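Local coordinates for protein putative amidohydrolase (Unidentified, PDB 3FEQ) that probably hydrolyses dipeptides ending in proline, as a zinc-dependent prolidase of the amidohydrolase superfamily, at residues C[68-72]-C[73-77]; C[82-85]-C[86-90]. All coordinates share one frame; numbering follows the deposited sequence.

Contact 1: residues C[68-72]-C[73-77]; sequences VLASN and ANLGV
Asn72 reaches from the loop that follows strand 56-66 to the first turn of helix 75-79, and its side chain meets Asn74 and Val77. From CB, the first torsion (chi1 86°) sets CG between the backbone N and the carbonyl carbon, which turns the amide back over the following turn, where CG faces the methyl CG1 of Val77. At the tip, OD1 accepts a hydrogen bond from Asn74 N at 3.3 Å. The bond is bent, with an N-H...O angle of 140°, and the donor stands above the amide plane. CB of Asn74 lies 3.6 Å from the same OD1. CG1 of Val77 sits against the whole amide, nearer OD1 than ND2 (3.6 Å from ND2 of Asn72), and the two side chains cross at about a right angle. Asn74 is the N-cap of the helix: its OD1 receives Val77 N at 3.3 Å in a straighter bond (162°), again from above the amide plane. Behind this polar turn, CB of Ala70, the centre of an inverse gamma turn, packs against CD2 of Leu75 at 4.2 Å. Leu75 also touches Phe145, and its side chain comes to about 6 Å from a bound zinc ion. Asn78 OD1 takes the backbone N of Asn72, while Asn78 ND2 reaches Leu69 O. Two asparagine side-chain carbonyls thus serve backbone NH groups as the loop passes into the helix, one accepting from the N-cap residue itself and the other from the helix's first turn.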
ATOM      1  N   VAL C  68      -9.365  34.083  -3.374  1.00 37.91           N
ATOM      2  CA  VAL C  68      -8.130  34.844  -3.347  1.00 35.28           C
ATOM      3  C   VAL C  68      -7.033  34.195  -4.158  1.00 37.53           C
ATOM      4  O   VAL C  68      -6.207  34.884  -4.729  1.00 45.46           O
ATOM      5  CB  VAL C  68      -7.635  34.936  -1.928  1.00 39.53           C
ATOM      6  CG1 VAL C  68      -6.226  35.485  -1.896  1.00 47.96           C
ATOM      7  CG2 VAL C  68      -8.602  35.757  -1.094  1.00 36.86           C
ATOM      8  N   LEU C  69      -7.019  32.867  -4.196  1.00 39.54           N
ATOM      9  CA  LEU C  69      -5.977  32.137  -4.909  1.00 38.22           C
ATOM     10  C   LEU C  69      -6.267  31.866  -6.392  1.00 41.85           C
ATOM     11  O   LEU C  69      -5.395  31.397  -7.133  1.00 39.39           O
ATOM     12  CB  LEU C  69      -5.674  30.845  -4.176  1.00 34.49           C
ATOM     13  CG  LEU C  69      -4.690  31.111  -3.049  1.00 37.25           C
ATOM     14  CD1 LEU C  69      -4.996  30.216  -1.905  1.00 23.54           C
ATOM     15  CD2 LEU C  69      -3.248  30.905  -3.533  1.00 45.31           C
ATOM     16  N   ALA C  70      -7.481  32.191  -6.826  1.00 42.40           N
ATOM     17  CA  ALA C  70      -7.874  32.023  -8.222  1.00 39.16           C
ATOM     18  C   ALA C  70      -7.180  33.042  -9.124  1.00 40.01           C
ATOM     19  O   ALA C  70      -7.791  34.018  -9.572  1.00 40.20           O
ATOM     20  CB  ALA C  70      -9.381  32.129  -8.357  1.00 38.22           C
ATOM     21  N   SER C  71      -5.902  32.806  -9.393  1.00 39.57           N
ATOM     22  CA  SER C  71      -5.111  33.757 -10.152  1.00 41.93           C
ATOM     23  C   SER C  71      -5.269  33.607 -11.662  1.00 47.19           C
ATOM     24  O   SER C  71      -4.793  34.459 -12.409  1.00 54.98           O
ATOM     25  CB  SER C  71      -3.641  33.676  -9.760  1.00 39.91           C
ATOM     26  OG  SER C  71      -3.069  32.466 -10.199  1.00 50.51           O
ATOM     27  N   ASN C  72      -5.916  32.530 -12.113  1.00 48.65           N
ATOM     28  CA  ASN C  72      -6.470  32.500 -13.470  1.00 52.51           C
ATOM     29  C   ASN C  72      -7.803  31.773 -13.657  1.00 49.53           C
ATOM     30  O   ASN C  72      -8.126  30.856 -12.912  1.00 48.38           O
ATOM     31  CB  ASN C  72      -5.429  32.054 -14.500  1.00 58.11           C
ATOM     32  CG  ASN C  72      -5.350  30.567 -14.637  1.00 59.29           C
ATOM     33  OD1 ASN C  72      -6.018  29.967 -15.489  1.00 48.58           O
ATOM     34  ND2 ASN C  72      -4.515  29.952 -13.811  1.00 67.94           N
ATOM     35  N   ALA C  73      -8.544  32.179 -14.687  1.00 50.27           N
ATOM     36  CA  ALA C  73      -9.962  31.856 -14.863  1.00 50.16           C
ATOM     37  C   ALA C  73     -10.259  30.378 -15.118  1.00 51.70           C
ATOM     38  O   ALA C  73     -11.382  29.920 -14.929  1.00 57.01           O
ATOM     39  CB  ALA C  73     -10.559  32.715 -15.972  1.00 43.84           C
ATOM     40  N   ASN C  74      -9.260  29.639 -15.575  1.00 56.27           N
ATOM     41  CA  ASN C  74      -9.363  28.189 -15.656  1.00 55.99           C
ATOM     42  C   ASN C  74      -8.963  27.558 -14.313  1.00 56.57           C
ATOM     43  O   ASN C  74      -7.776  27.486 -13.971  1.00 57.65           O
ATOM     44  CB  ASN C  74      -8.472  27.675 -16.793  1.00 57.17           C
ATOM     45  CG  ASN C  74      -8.764  26.237 -17.173  1.00 62.52           C
ATOM     46  OD1 ASN C  74      -9.091  25.397 -16.326  1.00 64.88           O
ATOM     47  ND2 ASN C  74      -8.617  25.937 -18.454  1.00 66.99           N
ATOM     48  N   LEU C  75      -9.953  27.103 -13.552  1.00 51.69           N
ATOM     49  CA  LEU C  75      -9.686  26.557 -12.220  1.00 50.48           C
ATOM     50  C   LEU C  75      -8.990  25.209 -12.257  1.00 49.46           C
ATOM     51  O   LEU C  75      -8.330  24.819 -11.290  1.00 50.77           O
ATOM     52  CB  LEU C  75     -10.968  26.451 -11.393  1.00 50.20           C
ATOM     53  CG  LEU C  75     -11.657  27.751 -10.971  1.00 50.66           C
ATOM     54  CD1 LEU C  75     -12.952  27.443 -10.227  1.00 56.89           C
ATOM     55  CD2 LEU C  75     -10.747  28.637 -10.137  1.00 33.18           C
ATOM     56  N   GLY C  76      -9.169  24.484 -13.354  1.00 52.47           N
ATOM     57  CA  GLY C  76      -8.381  23.285 -13.608  1.00 50.13           C
ATOM     58  C   GLY C  76      -6.900  23.604 -13.644  1.00 46.81           C
ATOM     59  O   GLY C  76      -6.125  23.054 -12.871  1.00 43.85           O
ATOM     60  N   VAL C  77      -6.518  24.535 -14.513  1.00 49.99           N
ATOM     61  CA  VAL C  77      -5.116  24.897 -14.684  1.00 51.81           C
ATOM     62  C   VAL C  77      -4.600  25.733 -13.513  1.00 50.24           C
ATOM     63  O   VAL C  77      -3.405  25.740 -13.229  1.00 52.31           O
ATOM     64  CB  VAL C  77      -4.860  25.601 -16.052  1.00 52.40           C
ATOM     65  CG1 VAL C  77      -4.878  27.103 -15.910  1.00 50.26           C
ATOM     66  CG2 VAL C  77      -3.532  25.158 -16.645  1.00 54.29           C
TER

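Contact 2: residues C[82-85]-C[86-90]; sequences PNIL and AAIRS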
ATOM      1  N   PRO C  82       2.442  25.474 -10.115  1.00 40.71           N
ATOM      2  CA  PRO C  82       3.382  25.140  -9.031  1.00 40.74           C
ATOM      3  C   PRO C  82       3.102  25.933  -7.765  1.00 43.43           C
ATOM      4  O   PRO C  82       2.757  27.105  -7.844  1.00 44.56           O
ATOM      5  CB  PRO C  82       4.740  25.569  -9.593  1.00 36.43           C
ATOM      6  CG  PRO C  82       4.563  25.551 -11.052  1.00 38.89           C
ATOM      7  CD  PRO C  82       3.148  25.992 -11.297  1.00 30.23           C
ATOM      8  N   ASN C  83       3.290  25.300  -6.608  1.00 47.86           N
ATOM      9  CA  ASN C  83       2.844  25.848  -5.327  1.00 40.71           C
ATOM     10  C   ASN C  83       3.291  27.269  -5.061  1.00 44.46           C
ATOM     11  O   ASN C  83       2.485  28.162  -4.793  1.00 47.65           O
ATOM     12  CB  ASN C  83       3.326  24.976  -4.186  1.00 34.29           C
ATOM     13  CG  ASN C  83       2.419  23.802  -3.938  1.00 41.30           C
ATOM     14  OD1 ASN C  83       1.335  23.698  -4.505  1.00 32.46           O
ATOM     15  ND2 ASN C  83       2.872  22.890  -3.097  1.00 55.81           N
ATOM     16  N   ILE C  84       4.591  27.473  -5.130  1.00 46.56           N
ATOM     17  CA  ILE C  84       5.164  28.752  -4.793  1.00 41.06           C
ATOM     18  C   ILE C  84       4.708  29.856  -5.751  1.00 38.74           C
ATOM     19  O   ILE C  84       4.520  30.991  -5.331  1.00 42.39           O
ATOM     20  CB  ILE C  84       6.706  28.648  -4.602  1.00 42.11           C
ATOM     21  CG1 ILE C  84       7.424  29.933  -5.017  1.00 45.51           C
ATOM     22  CG2 ILE C  84       7.264  27.409  -5.297  1.00 46.72           C
ATOM     23  CD1 ILE C  84       7.788  30.005  -6.477  1.00 66.21           C
ATOM     24  N   LEU C  85       4.445  29.505  -7.007  1.00 35.15           N
ATOM     25  CA  LEU C  85       3.856  30.456  -7.954  1.00 34.20           C
ATOM     26  C   LEU C  85       2.397  30.819  -7.634  1.00 37.60           C
ATOM     27  O   LEU C  85       2.022  31.991  -7.670  1.00 30.47           O
ATOM     28  CB  LEU C  85       3.955  29.921  -9.370  1.00 29.40           C
ATOM     29  CG  LEU C  85       5.122  30.508 -10.136  1.00 32.72           C
ATOM     30  CD1 LEU C  85       5.339  29.710 -11.391  1.00 37.51           C
ATOM     31  CD2 LEU C  85       4.780  31.928 -10.461  1.00 42.54           C
ATOM     32  N   ALA C  86       1.595  29.802  -7.314  1.00 37.53           N
ATOM     33  CA  ALA C  86       0.227  29.974  -6.839  1.00 33.74           C
ATOM     34  C   ALA C  86       0.143  30.975  -5.697  1.00 39.55           C
ATOM     35  O   ALA C  86      -0.776  31.789  -5.644  1.00 52.10           O
ATOM     36  CB  ALA C  86      -0.343  28.641  -6.395  1.00 36.33           C
ATOM     37  N   ALA C  87       1.094  30.901  -4.775  1.00 32.08           N
ATOM     38  CA  ALA C  87       1.121  31.801  -3.638  1.00 31.22           C
ATOM     39  C   ALA C  87       1.433  33.228  -4.107  1.00 37.27           C
ATOM     40  O   ALA C  87       0.650  34.157  -3.889  1.00 42.10           O
ATOM     41  CB  ALA C  87       2.141  31.317  -2.600  1.00 17.26           C
ATOM     42  N   ILE C  88       2.544  33.373  -4.814  1.00 35.75           N
ATOM     43  CA  ILE C  88       3.022  34.670  -5.286  1.00 36.44           C
ATOM     44  C   ILE C  88       1.910  35.458  -5.970  1.00 36.96           C
ATOM     45  O   ILE C  88       1.663  36.618  -5.646  1.00 37.41           O
ATOM     46  CB  ILE C  88       4.203  34.505  -6.292  1.00 40.46           C
ATOM     47  CG1 ILE C  88       5.430  33.848  -5.639  1.00 41.59           C
ATOM     48  CG2 ILE C  88       4.581  35.829  -6.913  1.00 35.73           C
ATOM     49  CD1 ILE C  88       5.653  34.199  -4.168  1.00 49.72           C
ATOM     50  N   ARG C  89       1.219  34.802  -6.893  1.00 38.87           N
ATOM     51  CA  ARG C  89       0.227  35.455  -7.736  1.00 38.34           C
ATOM     52  C   ARG C  89      -1.009  35.952  -6.978  1.00 42.17           C
ATOM     53  O   ARG C  89      -1.776  36.753  -7.507  1.00 41.42           O
ATOM     54  CB  ARG C  89      -0.206  34.504  -8.842  1.00 36.67           C
ATOM     55  CG  ARG C  89       0.825  34.294  -9.920  1.00 27.51           C
ATOM     56  CD  ARG C  89       0.153  33.842 -11.184  1.00 24.52           C
ATOM     57  NE  ARG C  89       0.690  32.565 -11.617  1.00 54.75           N
ATOM     58  CZ  ARG C  89       1.496  32.408 -12.660  1.00 58.79           C
ATOM     59  NH1 ARG C  89       1.960  31.203 -12.963  1.00 51.76           N
ATOM     60  NH2 ARG C  89       1.834  33.457 -13.398  1.00 63.96           N
ATOM     61  N   SER C  90      -1.199  35.479  -5.748  1.00 41.73           N
ATOM     62  CA  SER C  90      -2.362  35.865  -4.963  1.00 38.81           C
ATOM     63  C   SER C  90      -2.109  37.161  -4.199  1.00 44.57           C
ATOM     64  O   SER C  90      -3.044  37.802  -3.726  1.00 58.93           O
ATOM     65  CB  SER C  90      -2.747  34.762  -3.989  1.00 34.09           C
ATOM     66  OG  SER C  90      -2.250  35.069  -2.701  1.00 36.89           O
TER
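Leu85 and Arg89, one helical turn apart, meet through their side chains: CD2 of Leu85 lies over one face of the guanidinium, offset toward its rim and 3.8 Å from NH1 of Arg89. CD1 of Leu85 also approaches NH1, at 4.0 Å. The arginine gets there because its chain bends at CG-CD (chi3 -122°), folding the guanidinium back along the helix, and NE is held by Gln81 OE1. Along the adjoining side, CG1 of Ile84 and CG1 of Ile88 make a looser apolar contact at 4.4 Å. Beneath these side chains runs regular i to i+4 backbone bonding. Ala86 N donates to the carbonyl O of the N-cap residue Pro82 at 3.0 Å, and Ala87 N to Asn83 O, Ile88 N to Ile84 O and Arg89 N to Leu85 O follow in the same pattern. This frame fixes the spacing at which the side-chain pairs meet. Farther out, OD1 of Asn83 accepts from Thr161 N, and CB of Ala86 faces Gln81 and Thr161. Pro82 and Leu85 pack on Ser114 of the second subunit, Ile84 on Asp112 of that subunit, and Asn83 on its Asn83. Helix 83-88 therefore lies at a subunit interface, following helix 75-79 in the chain and leading into helix 90-99, ahead of strand 102-107, which pairs in parallel with strand 56-66.

Contacts 1 and 2 follow each other in the chain, their centres about 11 Å apart, and both belong to the excursion between the parallel strands 56-66 and 102-107. Contact 1 is only partly buried, lies nearer the centre of the folded chain, with Leu75 close to a zinc ion, and depends on asparagine side chains that serve backbone NH groups at a helix start. Contact 2 is buried, in part beneath a second subunit, and combines main-chain helical bonding with aliphatic packing and one arginine. They also touch directly: CD2 of Leu69 packs 3.4 Å from Ala86 O, and Ser71 lies against Arg89. The loop by the metal site is thus backed by the interface helix.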